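Trichothecene 15-O-acetyltransferase TRI3 (Fusarium sporotrichioides, PDB 3FP0) transfers an acetyl group to the 15-hydroxyl of trichothecene intermediates, a step in the biosynthesis of fungal mycotoxins that include T-2 toxin. Local coordinates at residues 274-279 with 493-498; 278-283 with 502-507; 474-479 with 489-494. All coordinates share one frame; numbering follows the deposited sequence.

Contact 1: residues 274-279 with 493-498; sequences LALPRC and YNDANY
The Tyr-493 ring carries Arg-278 CB on one face, 3.3 Å above its plane and displaced toward the rim, a CH-pi contact in which the methylene lies closest to CE2 and CZ. The guanidinium of Arg-278 is met at its edge by Asp-495: NE gives a nearly straight bond of 2.9 Å to Asp-495 OD2, which lies in the guanidinium plane, although the carboxylate is itself turned 52° from that plane and receives the proton from above. With chi2 at -63° the arginine chain bends after leaving the tyrosine, and this turn brings NE to the aspartate. The amide of Asn-494 works differently. Its OD1 accepts from Ala-275 N (2.8 Å) on a lone pair, while its ND2 reaches Ala-275 O from above the carbonyl plane and also donates to Gln-471 O.

These groups extend a short antiparallel ladder in which Pro-277 and Asn-494 form a non-hydrogen-bonded pair and Arg-278 and Tyr-493 a hydrogen-bonded one, with Arg-278 N to Tyr-493 O at 2.8 Å. Beyond it Asp-495 N binds Leu-276 O (2.7 Å), and Asp-495 OD1 takes Leu-276 N at 2.9 Å. Ala-275 CB and Ala-496 CB close the far end in apolar contact.

Where the strands 277-283 and 486-494 run out into loop, side chains thus supplement the backbone pairing, Asn-494 and Asp-495 binding peptide groups of Ala-275 and Leu-276. Because Arg-278 NH1 also pairs with Glu-143, the arginine probably shares its charge between two carboxylates and ties this sheet edge to helix 134-147.

Contact 2: residues 278-283 with 502-507; sequences RCVIHK and EVQKYL. With Z9N (alpha-D-fructofuranose), chain B; GLC (alpha-D-glucopyranose), chain C.
Val-280 packs against one face of helix 500-516 with both of its methyl groups, in the conformer described here; a second was modelled. CG2 meets Val-503 CG1 at 3.9 Å, and CG1 fits between Gln-504 CG, 3.7 Å away, and Leu-507 CD2. The first torsion of the valine, -173°, sets CG1 anti to the backbone N, where it sits between Gln-504 and Leu-507 while CG2 faces Val-503. The Gln-504 chain crosses the valine at about a right angle and touches it with its aliphatic part, whereas the leucine slides past in the opposite direction. Its CD2 also lies over the strand backbone, 3.8 Å from Val-280 O. Strand and helix run roughly parallel, 30° apart, with their axes 8.9 Å from one another at the closest approach.

Toward the other end this packing thins out to Leu-507 CD2 against the backbone and CB of His-282, and Gln-504, partly exposed, marks the solvent side. His-282 starts toward the helix, but its ring turns away from it to a bound disaccharide of linked glucose and fructose units. NE2 and fructose O4 share a hydrogen bond of 3.0 Å at the edge of the imidazole, near its plane, and ND1 bonds with Gln-508, a residue of the same helix. Glucose O4 makes only a weak bond to Ile-281 O.

The chemistry therefore changes along the strand. Between 278-283 and 502-507 the packing is apolar; the polar link to the helix comes just beyond, from His-282 to Gln-508, at the end where the sugar sits. There the imidazole, engaged through both nitrogens, is probably fixed in its rotation, bridging helix and sugar.

Contact 3: residues 474-479 with 489-494; sequences PYLAIR and LNIIYN. With FP0 ((3alpha)-15-hydroxy-12,13-epoxytrichothec-9-en-3-yl acetate), chain D.
Ile-478 and Ile-491 have nearly the same first torsion, -56° and -54°, each with CG1 anti to its carbonyl carbon, and the two side chains lie alongside one another with their CG1 atoms 3.7 Å apart. On that face Leu-476 adds CB against Ile-491 CG2, and its CD2 comes to 3.4 Å from Tyr-493 CB. On the other face Ile-492, with chi1 at 71°, lays CG1 against Ala-477 CB (3.7 Å) and extends CD1 to C16 of the bound trichothecene. Tyr-475 OH lies 3.4 Å from ligand atom C10 and bonds to Tyr-51.

Asn-490 stands beside Arg-479, its OD1 3.8 Å from the arginine CB; its ND2 is held by Phe-467 O, and Arg-479 NE pairs with Asp-439. The backbones join through hydrogen-bonded pairs, Ala-477 with Ile-492 and Arg-479 with Asn-490, the bond from Arg-479 N to Asn-490 O measuring 3.0 Å. A water bridges Asn-494 N, at 2.7 Å, and more weakly Tyr-475 O where the ladder ends.

This is an antiparallel beta hairpin in the middle of a mixed sheet: one face packs toward helix 500-516, and the other contributes to the trichothecene pocket, which also includes His-414.

Three contacts around one sheet illustrate how chemistry follows place. Strand 486-494 is common to contacts 1 and 3, pairing with the outer strand 277-283 in contact 1 and with its hairpin partner 477-483 in contact 3; contact 2 packs that outer strand against helix 500-516. Contact 3 is wholly buried, with a regular backbone ladder and mostly apolar side chains, and it alone reaches the trichothecene. Contact 1, partly exposed, adds a salt bridge and side-chain-to-backbone bonds to a short backbone ladder. Contact 2 is buried and apolar between its segments, turning polar at the sugar. Tyr-493 and Val-503 pack together where contacts 1 and 2 meet, and Val-280 O bonds to Ile-491 N between contacts 2 and 3.

Contact 1: residues 274-279 with 493-498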
loop_
_atom_site.group_PDB
_atom_site.type_symbol
_atom_site.label_atom_id
_atom_site.label_comp_id
_atom_site.label_asym_id
_atom_site.label_seq_id
_atom_site.Cartn_x
_atom_site.Cartn_y
_atom_site.Cartn_z
ATOM N N LEU A 274 4.189 -10.701 -20.045
ATOM C CA LEU A 274 3.758 -9.489 -19.361
ATOM C C LEU A 274 2.482 -9.068 -20.033
ATOM O O LEU A 274 2.458 -8.908 -21.270
ATOM C CB LEU A 274 4.783 -8.344 -19.478
ATOM C CG LEU A 274 4.449 -7.063 -18.679
ATOM C CD1 LEU A 274 4.134 -7.384 -17.209
ATOM C CD2 LEU A 274 5.557 -5.985 -18.766
ATOM N N ALA A 275 1.424 -8.917 -19.246
ATOM C CA ALA A 275 0.171 -8.442 -19.797
ATOM C C ALA A 275 -0.448 -7.537 -18.758
ATOM O O ALA A 275 0.189 -6.556 -18.356
ATOM C CB ALA A 275 -0.751 -9.626 -20.197
ATOM N N LEU A 276 -1.652 -7.857 -18.274
ATOM C CA LEU A 276 -2.394 -6.903 -17.448
ATOM C C LEU A 276 -2.379 -7.223 -15.969
ATOM O O LEU A 276 -2.423 -8.402 -15.601
ATOM C CB LEU A 276 -3.851 -6.767 -17.935
ATOM C CG LEU A 276 -3.981 -6.157 -19.330
ATOM C CD1 LEU A 276 -5.326 -6.477 -19.892
ATOM C CD2 LEU A 276 -3.812 -4.673 -19.245
ATOM N N PRO A 277 -2.307 -6.163 -15.126
ATOM C CA PRO A 277 -2.450 -6.267 -13.653
ATOM C C PRO A 277 -3.875 -6.643 -13.297
ATOM O O PRO A 277 -4.828 -6.111 -13.886
ATOM C CB PRO A 277 -2.134 -4.838 -13.155
ATOM C CG PRO A 277 -2.480 -3.961 -14.362
ATOM C CD PRO A 277 -2.116 -4.754 -15.564
ATOM N N ARG A 278 -4.014 -7.595 -12.381
ATOM C CA ARG A 278 -5.309 -8.098 -11.990
ATOM C C ARG A 278 -5.340 -8.296 -10.478
ATOM O O ARG A 278 -4.308 -8.349 -9.833
ATOM C CB ARG A 278 -5.628 -9.445 -12.675
ATOM C CG ARG A 278 -5.690 -9.458 -14.227
ATOM C CD ARG A 278 -6.806 -8.571 -14.760
ATOM N NE ARG A 278 -6.872 -8.609 -16.222
ATOM C CZ ARG A 278 -7.710 -7.871 -16.953
ATOM N NH1 ARG A 278 -8.555 -7.026 -16.357
ATOM N NH2 ARG A 278 -7.701 -7.970 -18.284
ATOM N N CYS A 279 -6.531 -8.507 -9.934
ATOM C CA CYS A 279 -6.684 -8.722 -8.503
ATOM C C CYS A 279 -7.910 -9.628 -8.263
ATOM O O CYS A 279 -8.928 -9.477 -8.926
ATOM C CB CYS A 279 -6.821 -7.380 -7.796
ATOM S SG CYS A 279 -7.009 -7.419 -6.002
ATOM N N TYR A 493 -1.737 -10.090 -9.291
ATOM C CA TYR A 493 -1.028 -10.989 -10.202
ATOM C C TYR A 493 -1.110 -10.341 -11.548
ATOM O O TYR A 493 -2.031 -9.531 -11.809
ATOM C CB TYR A 493 -1.641 -12.430 -10.205
ATOM C CG TYR A 493 -2.981 -12.573 -10.868
ATOM C CD1 TYR A 493 -3.097 -13.054 -12.180
ATOM C CD2 TYR A 493 -4.158 -12.188 -10.193
ATOM C CE1 TYR A 493 -4.376 -13.174 -12.790
ATOM C CE2 TYR A 493 -5.383 -12.291 -10.770
ATOM C CZ TYR A 493 -5.498 -12.793 -12.066
ATOM O OH TYR A 493 -6.756 -12.865 -12.630
ATOM N N ASN A 494 -0.124 -10.629 -12.387
ATOM C CA ASN A 494 -0.192 -10.228 -13.782
ATOM C C ASN A 494 -0.760 -11.359 -14.636
ATOM O O ASN A 494 -0.317 -12.512 -14.500
ATOM C CB ASN A 494 1.189 -9.778 -14.282
ATOM C CG ASN A 494 1.089 -9.033 -15.568
ATOM O OD1 ASN A 494 1.030 -9.646 -16.613
ATOM N ND2 ASN A 494 0.993 -7.703 -15.496
ATOM N N ASP A 495 -1.755 -11.061 -15.483
ATOM C CA ASP A 495 -2.460 -12.178 -16.203
ATOM C C ASP A 495 -1.730 -12.855 -17.391
ATOM O O ASP A 495 -2.278 -13.753 -18.013
ATOM C CB ASP A 495 -3.929 -11.860 -16.540
ATOM C CG ASP A 495 -4.079 -10.810 -17.617
ATOM O OD1 ASP A 495 -3.093 -10.431 -18.285
ATOM O OD2 ASP A 495 -5.205 -10.344 -17.805
ATOM N N ALA A 496 -0.498 -12.437 -17.688
ATOM C CA ALA A 496 0.409 -13.217 -18.543
ATOM C C ALA A 496 0.952 -14.403 -17.743
ATOM O O ALA A 496 1.266 -15.462 -18.314
ATOM C CB ALA A 496 1.552 -12.371 -19.020
ATOM N N ASN A 497 1.040 -14.242 -16.418
ATOM C CA ASN A 497 1.827 -15.185 -15.609
ATOM C C ASN A 497 0.977 -16.242 -14.938
ATOM O O ASN A 497 1.466 -17.358 -14.698
ATOM C CB ASN A 497 2.681 -14.450 -14.555
ATOM C CG ASN A 497 3.504 -13.347 -15.160
ATOM O OD1 ASN A 497 3.500 -12.206 -14.653
ATOM N ND2 ASN A 497 4.189 -13.655 -16.284
ATOM N N TYR A 498 -0.286 -15.879 -14.648
ATOM C CA TYR A 498 -1.242 -16.753 -13.949
ATOM C C TYR A 498 -2.648 -16.571 -14.534
ATOM O O TYR A 498 -3.003 -15.484 -15.012
ATOM C CB TYR A 498 -1.316 -16.473 -12.420
ATOM C CG TYR A 498 0.013 -16.477 -11.716
ATOM C CD1 TYR A 498 0.510 -17.645 -11.139
ATOM C CD2 TYR A 498 0.797 -15.322 -11.666
ATOM C CE1 TYR A 498 1.747 -17.660 -10.499
ATOM C CE2 TYR A 498 2.028 -15.333 -11.052
ATOM C CZ TYR A 498 2.498 -16.501 -10.480
ATOM O OH TYR A 498 3.738 -16.505 -9.901
#

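Contact 2: residues 278-283 with 502-507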
loop_
_atom_site.group_PDB
_atom_site.type_symbol
_atom_site.label_atom_id
_atom_site.label_comp_id
_atom_site.label_asym_id
_atom_site.label_seq_id
_atom_site.Cartn_x
_atom_site.Cartn_y
_atom_site.Cartn_z
ATOM N N ARG A 278 -4.014 -7.595 -12.381
ATOM C CA ARG A 278 -5.309 -8.098 -11.990
ATOM C C ARG A 278 -5.340 -8.296 -10.478
ATOM O O ARG A 278 -4.308 -8.349 -9.833
ATOM C CB ARG A 278 -5.628 -9.445 -12.675
ATOM C CG ARG A 278 -5.690 -9.458 -14.227
ATOM C CD ARG A 278 -6.806 -8.571 -14.760
ATOM N NE ARG A 278 -6.872 -8.609 -16.222
ATOM C CZ ARG A 278 -7.710 -7.871 -16.953
ATOM N NH1 ARG A 278 -8.555 -7.026 -16.357
ATOM N NH2 ARG A 278 -7.701 -7.970 -18.284
ATOM N N CYS A 279 -6.531 -8.507 -9.934
ATOM C CA CYS A 279 -6.684 -8.722 -8.503
ATOM C C CYS A 279 -7.910 -9.628 -8.263
ATOM O O CYS A 279 -8.928 -9.477 -8.926
ATOM C CB CYS A 279 -6.821 -7.380 -7.796
ATOM S SG CYS A 279 -7.009 -7.419 -6.002
ATOM N N VAL A 280 -7.754 -10.606 -7.367
ATOM C CA VAL A 280 -8.853 -11.431 -6.846
ATOM C C VAL A 280 -8.994 -11.076 -5.357
ATOM O O VAL A 280 -7.993 -10.908 -4.675
ATOM C CB VAL A 280 -8.530 -12.945 -6.989
ATOM C CG1 VAL A 280 -9.743 -13.827 -6.609
ATOM C CG2 VAL A 280 -8.046 -13.260 -8.399
ATOM N N ILE A 281 -10.227 -10.958 -4.877
ATOM C CA ILE A 281 -10.493 -10.450 -3.524
ATOM C C ILE A 281 -11.395 -11.456 -2.806
ATOM O O ILE A 281 -12.324 -12.060 -3.428
ATOM C CB ILE A 281 -11.237 -9.079 -3.593
ATOM C CG1 ILE A 281 -10.429 -8.011 -4.356
ATOM C CG2 ILE A 281 -11.649 -8.567 -2.166
ATOM C CD1 ILE A 281 -11.302 -6.790 -4.750
ATOM N N HIS A 282 -11.140 -11.647 -1.512
ATOM C CA HIS A 282 -12.025 -12.417 -0.655
ATOM C C HIS A 282 -12.256 -11.578 0.590
ATOM O O HIS A 282 -11.347 -11.335 1.410
ATOM C CB HIS A 282 -11.464 -13.804 -0.271
ATOM C CG HIS A 282 -12.436 -14.640 0.496
ATOM N ND1 HIS A 282 -13.069 -15.730 -0.051
ATOM C CD2 HIS A 282 -12.912 -14.522 1.758
ATOM C CE1 HIS A 282 -13.912 -16.238 0.834
ATOM N NE2 HIS A 282 -13.846 -15.512 1.934
ATOM N N LYS A 283 -13.494 -11.131 0.711
ATOM C CA LYS A 283 -13.915 -10.368 1.843
ATOM C C LYS A 283 -14.531 -11.398 2.810
ATOM O O LYS A 283 -15.615 -11.934 2.537
ATOM C CB LYS A 283 -14.923 -9.309 1.367
ATOM C CG LYS A 283 -14.289 -8.241 0.462
ATOM C CD LYS A 283 -15.163 -6.977 0.263
ATOM C CE LYS A 283 -14.316 -5.705 0.002
ATOM N NZ LYS A 283 -13.283 -5.306 1.077
ATOM N N GLU A 502 -6.593 -20.030 -11.442
ATOM C CA GLU A 502 -5.613 -20.583 -10.529
ATOM C C GLU A 502 -5.331 -19.682 -9.298
ATOM O O GLU A 502 -5.056 -20.174 -8.192
ATOM C CB GLU A 502 -4.352 -21.000 -11.258
ATOM C CG GLU A 502 -3.378 -19.880 -11.535
ATOM C CD GLU A 502 -2.156 -20.411 -12.214
ATOM O OE1 GLU A 502 -1.857 -19.982 -13.347
ATOM O OE2 GLU A 502 -1.531 -21.299 -11.599
ATOM N N VAL A 503 -5.433 -18.374 -9.474
ATOM C CA VAL A 503 -5.238 -17.475 -8.323
ATOM C C VAL A 503 -6.455 -17.535 -7.376
ATOM O O VAL A 503 -6.290 -17.540 -6.157
ATOM C CB VAL A 503 -4.911 -16.063 -8.788
ATOM C CG1 VAL A 503 -4.745 -15.106 -7.604
ATOM C CG2 VAL A 503 -3.625 -16.099 -9.625
ATOM N N GLN A 504 -7.657 -17.602 -7.944
ATOM C CA GLN A 504 -8.869 -17.840 -7.164
ATOM C C GLN A 504 -8.723 -19.127 -6.341
ATOM O O GLN A 504 -9.066 -19.162 -5.168
ATOM C CB GLN A 504 -10.083 -18.011 -8.080
ATOM C CG GLN A 504 -10.595 -16.757 -8.757
ATOM C CD GLN A 504 -11.705 -17.076 -9.747
ATOM O OE1 GLN A 504 -11.515 -17.852 -10.690
ATOM N NE2 GLN A 504 -12.867 -16.486 -9.533
ATOM N N LYS A 505 -8.253 -20.195 -6.986
ATOM C CA LYS A 505 -8.079 -21.484 -6.317
ATOM C C LYS A 505 -7.146 -21.348 -5.113
ATOM O O LYS A 505 -7.438 -21.833 -4.027
ATOM C CB LYS A 505 -7.566 -22.506 -7.330
ATOM C CG LYS A 505 -7.166 -23.881 -6.801
ATOM C CD LYS A 505 -7.078 -24.860 -7.982
ATOM N N TYR A 506 -6.034 -20.656 -5.320
ATOM C CA TYR A 506 -5.023 -20.473 -4.299
ATOM C C TYR A 506 -5.538 -19.573 -3.167
ATOM O O TYR A 506 -5.363 -19.883 -1.993
ATOM C CB TYR A 506 -3.753 -19.904 -4.927
ATOM C CG TYR A 506 -2.613 -19.754 -3.942
ATOM C CD1 TYR A 506 -2.113 -20.870 -3.254
ATOM C CD2 TYR A 506 -2.025 -18.498 -3.704
ATOM C CE1 TYR A 506 -1.054 -20.739 -2.366
ATOM C CE2 TYR A 506 -0.964 -18.348 -2.820
ATOM C CZ TYR A 506 -0.487 -19.487 -2.144
ATOM O OH TYR A 506 0.553 -19.391 -1.258
ATOM N N LEU A 507 -6.184 -18.460 -3.507
ATOM C CA LEU A 507 -6.790 -17.631 -2.466
ATOM C C LEU A 507 -7.815 -18.421 -1.618
ATOM O O LEU A 507 -7.872 -18.282 -0.393
ATOM C CB LEU A 507 -7.464 -16.398 -3.090
ATOM C CG LEU A 507 -8.105 -15.404 -2.113
ATOM C CD1 LEU A 507 -7.185 -14.973 -0.909
ATOM C CD2 LEU A 507 -8.562 -14.205 -2.945
HETATM O O2 Z9N B . -17.613 -15.573 -0.462
HETATM C C1 Z9N B . -19.549 -14.752 0.749
HETATM O O1 Z9N B . -19.587 -13.346 0.551
HETATM C C2 Z9N B . -18.097 -15.253 0.840
HETATM O O5 Z9N B . -18.035 -16.485 1.533
HETATM C C3 Z9N B . -17.248 -14.333 1.731
HETATM O O3 Z9N B . -17.686 -12.985 1.709
HETATM C C4 Z9N B . -17.411 -14.884 3.137
HETATM O O4 Z9N B . -16.169 -15.070 3.761
HETATM C C5 Z9N B . -17.934 -16.289 2.935
HETATM C C6 Z9N B . -19.232 -16.551 3.701
HETATM O O6 Z9N B . -20.065 -17.464 2.997
HETATM C C1 GLC C . -16.833 -14.639 -1.200
HETATM C C2 GLC C . -17.744 -13.802 -2.140
HETATM C C3 GLC C . -17.210 -13.661 -3.571
HETATM C C4 GLC C . -15.691 -13.630 -3.520
HETATM C C5 GLC C . -15.309 -15.048 -3.130
HETATM C C6 GLC C . -13.811 -15.263 -3.207
HETATM O O2 GLC C . -19.084 -14.291 -2.191
HETATM O O3 GLC C . -17.727 -12.472 -4.112
HETATM O O4 GLC C . -15.108 -13.179 -4.730
HETATM O O5 GLC C . -15.811 -15.414 -1.848
HETATM O O6 GLC C . -13.624 -15.997 -4.389
#

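Contact 3: residues 474-479 with 489-494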
loop_
_atom_site.group_PDB
_atom_site.type_symbol
_atom_site.label_atom_id
_atom_site.label_comp_id
_atom_site.label_asym_id
_atom_site.label_seq_id
_atom_site.Cartn_x
_atom_site.Cartn_y
_atom_site.Cartn_z
ATOM N N PRO A 474 6.127 -11.288 -11.953
ATOM C CA PRO A 474 5.405 -12.570 -12.030
ATOM C C PRO A 474 5.241 -13.328 -10.728
ATOM O O PRO A 474 5.242 -14.560 -10.730
ATOM C CB PRO A 474 6.289 -13.365 -13.000
ATOM C CG PRO A 474 7.710 -12.911 -12.564
ATOM C CD PRO A 474 7.568 -11.451 -12.250
ATOM N N TYR A 475 5.100 -12.605 -9.612
ATOM C CA TYR A 475 4.818 -13.240 -8.327
ATOM C C TYR A 475 3.422 -12.876 -7.798
ATOM O O TYR A 475 2.867 -11.818 -8.106
ATOM C CB TYR A 475 5.899 -12.930 -7.277
ATOM C CG TYR A 475 6.000 -11.474 -6.818
ATOM C CD1 TYR A 475 5.427 -11.072 -5.599
ATOM C CD2 TYR A 475 6.684 -10.521 -7.594
ATOM C CE1 TYR A 475 5.531 -9.734 -5.149
ATOM C CE2 TYR A 475 6.786 -9.178 -7.178
ATOM C CZ TYR A 475 6.218 -8.798 -5.933
ATOM O OH TYR A 475 6.330 -7.491 -5.514
ATOM N N LEU A 476 2.879 -13.759 -6.980
ATOM C CA LEU A 476 1.645 -13.450 -6.271
ATOM C C LEU A 476 1.961 -12.627 -5.035
ATOM O O LEU A 476 2.899 -12.956 -4.289
ATOM C CB LEU A 476 0.867 -14.711 -5.930
ATOM C CG LEU A 476 0.448 -15.598 -7.116
ATOM C CD1 LEU A 476 -0.431 -16.719 -6.597
ATOM C CD2 LEU A 476 -0.289 -14.789 -8.171
ATOM N N ALA A 477 1.225 -11.527 -4.859
ATOM C CA ALA A 477 1.324 -10.762 -3.606
ATOM C C ALA A 477 -0.015 -10.785 -2.937
ATOM O O ALA A 477 -1.038 -10.477 -3.568
ATOM C CB ALA A 477 1.772 -9.297 -3.859
ATOM N N ILE A 478 -0.012 -11.129 -1.655
ATOM C CA ILE A 478 -1.223 -11.290 -0.880
ATOM C C ILE A 478 -1.266 -10.208 0.182
ATOM O O ILE A 478 -0.315 -10.054 0.949
ATOM C CB ILE A 478 -1.338 -12.714 -0.219
ATOM C CG1 ILE A 478 -1.252 -13.838 -1.259
ATOM C CG2 ILE A 478 -2.646 -12.826 0.579
ATOM C CD1 ILE A 478 0.095 -14.409 -1.419
ATOM N N ARG A 479 -2.375 -9.457 0.204
ATOM C CA ARG A 479 -2.521 -8.326 1.098
ATOM C C ARG A 479 -3.720 -8.506 2.005
ATOM O O ARG A 479 -4.837 -8.768 1.544
ATOM C CB ARG A 479 -2.676 -7.058 0.273
ATOM C CG ARG A 479 -2.534 -5.776 1.013
ATOM C CD ARG A 479 -2.443 -4.678 -0.059
ATOM N NE ARG A 479 -1.697 -3.591 0.503
ATOM C CZ ARG A 479 -0.532 -3.119 0.079
ATOM N NH1 ARG A 479 -0.037 -2.137 0.765
ATOM N NH2 ARG A 479 0.110 -3.573 -1.003
ATOM N N LEU A 489 -8.823 -10.178 2.221
ATOM C CA LEU A 489 -7.609 -10.634 1.530
ATOM C C LEU A 489 -7.745 -10.389 0.030
ATOM O O LEU A 489 -8.782 -10.667 -0.542
ATOM C CB LEU A 489 -7.397 -12.138 1.706
ATOM C CG LEU A 489 -6.882 -12.721 3.007
ATOM C CD1 LEU A 489 -7.990 -12.546 4.089
ATOM C CD2 LEU A 489 -6.530 -14.191 2.847
ATOM N N ASN A 490 -6.697 -9.885 -0.605
ATOM C CA ASN A 490 -6.662 -9.912 -2.070
ATOM C C ASN A 490 -5.308 -10.421 -2.582
ATOM O O ASN A 490 -4.308 -10.456 -1.811
ATOM C CB ASN A 490 -7.127 -8.558 -2.677
ATOM C CG ASN A 490 -6.114 -7.434 -2.495
ATOM O OD1 ASN A 490 -4.915 -7.617 -2.751
ATOM N ND2 ASN A 490 -6.599 -6.238 -2.103
ATOM N N ILE A 491 -5.299 -10.922 -3.822
ATOM C CA ILE A 491 -4.060 -11.338 -4.449
ATOM C C ILE A 491 -3.933 -10.557 -5.749
ATOM O O ILE A 491 -4.843 -10.553 -6.576
ATOM C CB ILE A 491 -3.972 -12.857 -4.745
ATOM C CG1 ILE A 491 -4.238 -13.690 -3.487
ATOM C CG2 ILE A 491 -2.618 -13.202 -5.404
ATOM C CD1 ILE A 491 -3.904 -15.211 -3.601
ATOM N N ILE A 492 -2.821 -9.830 -5.885
ATOM C CA ILE A 492 -2.453 -9.209 -7.164
ATOM C C ILE A 492 -1.546 -10.127 -7.991
ATOM O O ILE A 492 -0.725 -10.871 -7.470
ATOM C CB ILE A 492 -1.865 -7.770 -6.989
ATOM C CG1 ILE A 492 -0.440 -7.809 -6.364
ATOM C CG2 ILE A 492 -2.904 -6.903 -6.201
ATOM C CD1 ILE A 492 0.205 -6.387 -6.076
ATOM N N TYR A 493 -1.737 -10.090 -9.291
ATOM C CA TYR A 493 -1.028 -10.989 -10.202
ATOM C C TYR A 493 -1.110 -10.341 -11.548
ATOM O O TYR A 493 -2.031 -9.531 -11.809
ATOM C CB TYR A 493 -1.641 -12.430 -10.205
ATOM C CG TYR A 493 -2.981 -12.573 -10.868
ATOM C CD1 TYR A 493 -3.097 -13.054 -12.180
ATOM C CD2 TYR A 493 -4.158 -12.188 -10.193
ATOM C CE1 TYR A 493 -4.376 -13.174 -12.790
ATOM C CE2 TYR A 493 -5.383 -12.291 -10.770
ATOM C CZ TYR A 493 -5.498 -12.793 -12.066
ATOM O OH TYR A 493 -6.756 -12.865 -12.630
ATOM N N ASN A 494 -0.124 -10.629 -12.387
ATOM C CA ASN A 494 -0.192 -10.228 -13.782
ATOM C C ASN A 494 -0.760 -11.359 -14.636
ATOM O O ASN A 494 -0.317 -12.512 -14.500
ATOM C CB ASN A 494 1.189 -9.778 -14.282
ATOM C CG ASN A 494 1.089 -9.033 -15.568
ATOM O OD1 ASN A 494 1.030 -9.646 -16.613
ATOM N ND2 ASN A 494 0.993 -7.703 -15.496
HETATM C C2 FP0 D . 8.850 -3.937 -2.235
HETATM C C6 FP0 D . 6.044 -3.485 -1.443
HETATM C C5 FP0 D . 7.255 -2.626 -0.931
HETATM C C4 FP0 D . 8.125 -3.399 0.071
HETATM C C3 FP0 D . 9.196 -4.166 -0.755
HETATM C C11 FP0 D . 6.531 -4.854 -1.978
HETATM C C10 FP0 D . 5.463 -5.529 -2.864
HETATM C C9 FP0 D . 4.389 -4.866 -3.384
HETATM C C8 FP0 D . 4.078 -3.426 -3.061
HETATM C C12 FP0 D . 8.296 -2.534 -2.068
HETATM C C13 FP0 D . 8.152 -1.621 -3.250
HETATM O O4 FP0 D . 10.044 -5.263 1.580
HETATM C C17 FP0 D . 9.637 -6.069 0.747
HETATM C C18 FP0 D . 9.505 -7.562 0.908
HETATM O O3 FP0 D . 9.226 -5.569 -0.510
HETATM O O2 FP0 D . 9.163 -1.413 -2.221
HETATM O O1 FP0 D . 7.791 -4.806 -2.700
HETATM C C14 FP0 D . 6.846 -1.286 -0.277
HETATM C C7 FP0 D . 5.346 -2.729 -2.595
HETATM C C15 FP0 D . 5.126 -3.791 -0.255
HETATM O O12 FP0 D . 4.134 -2.782 0.005
HETATM C C16 FP0 D . 3.432 -5.562 -4.303
HETATM O O HOH W 1 1.990 -12.024 -11.417
HETATM O O HOH W 2 -2.067 -8.047 -2.686
#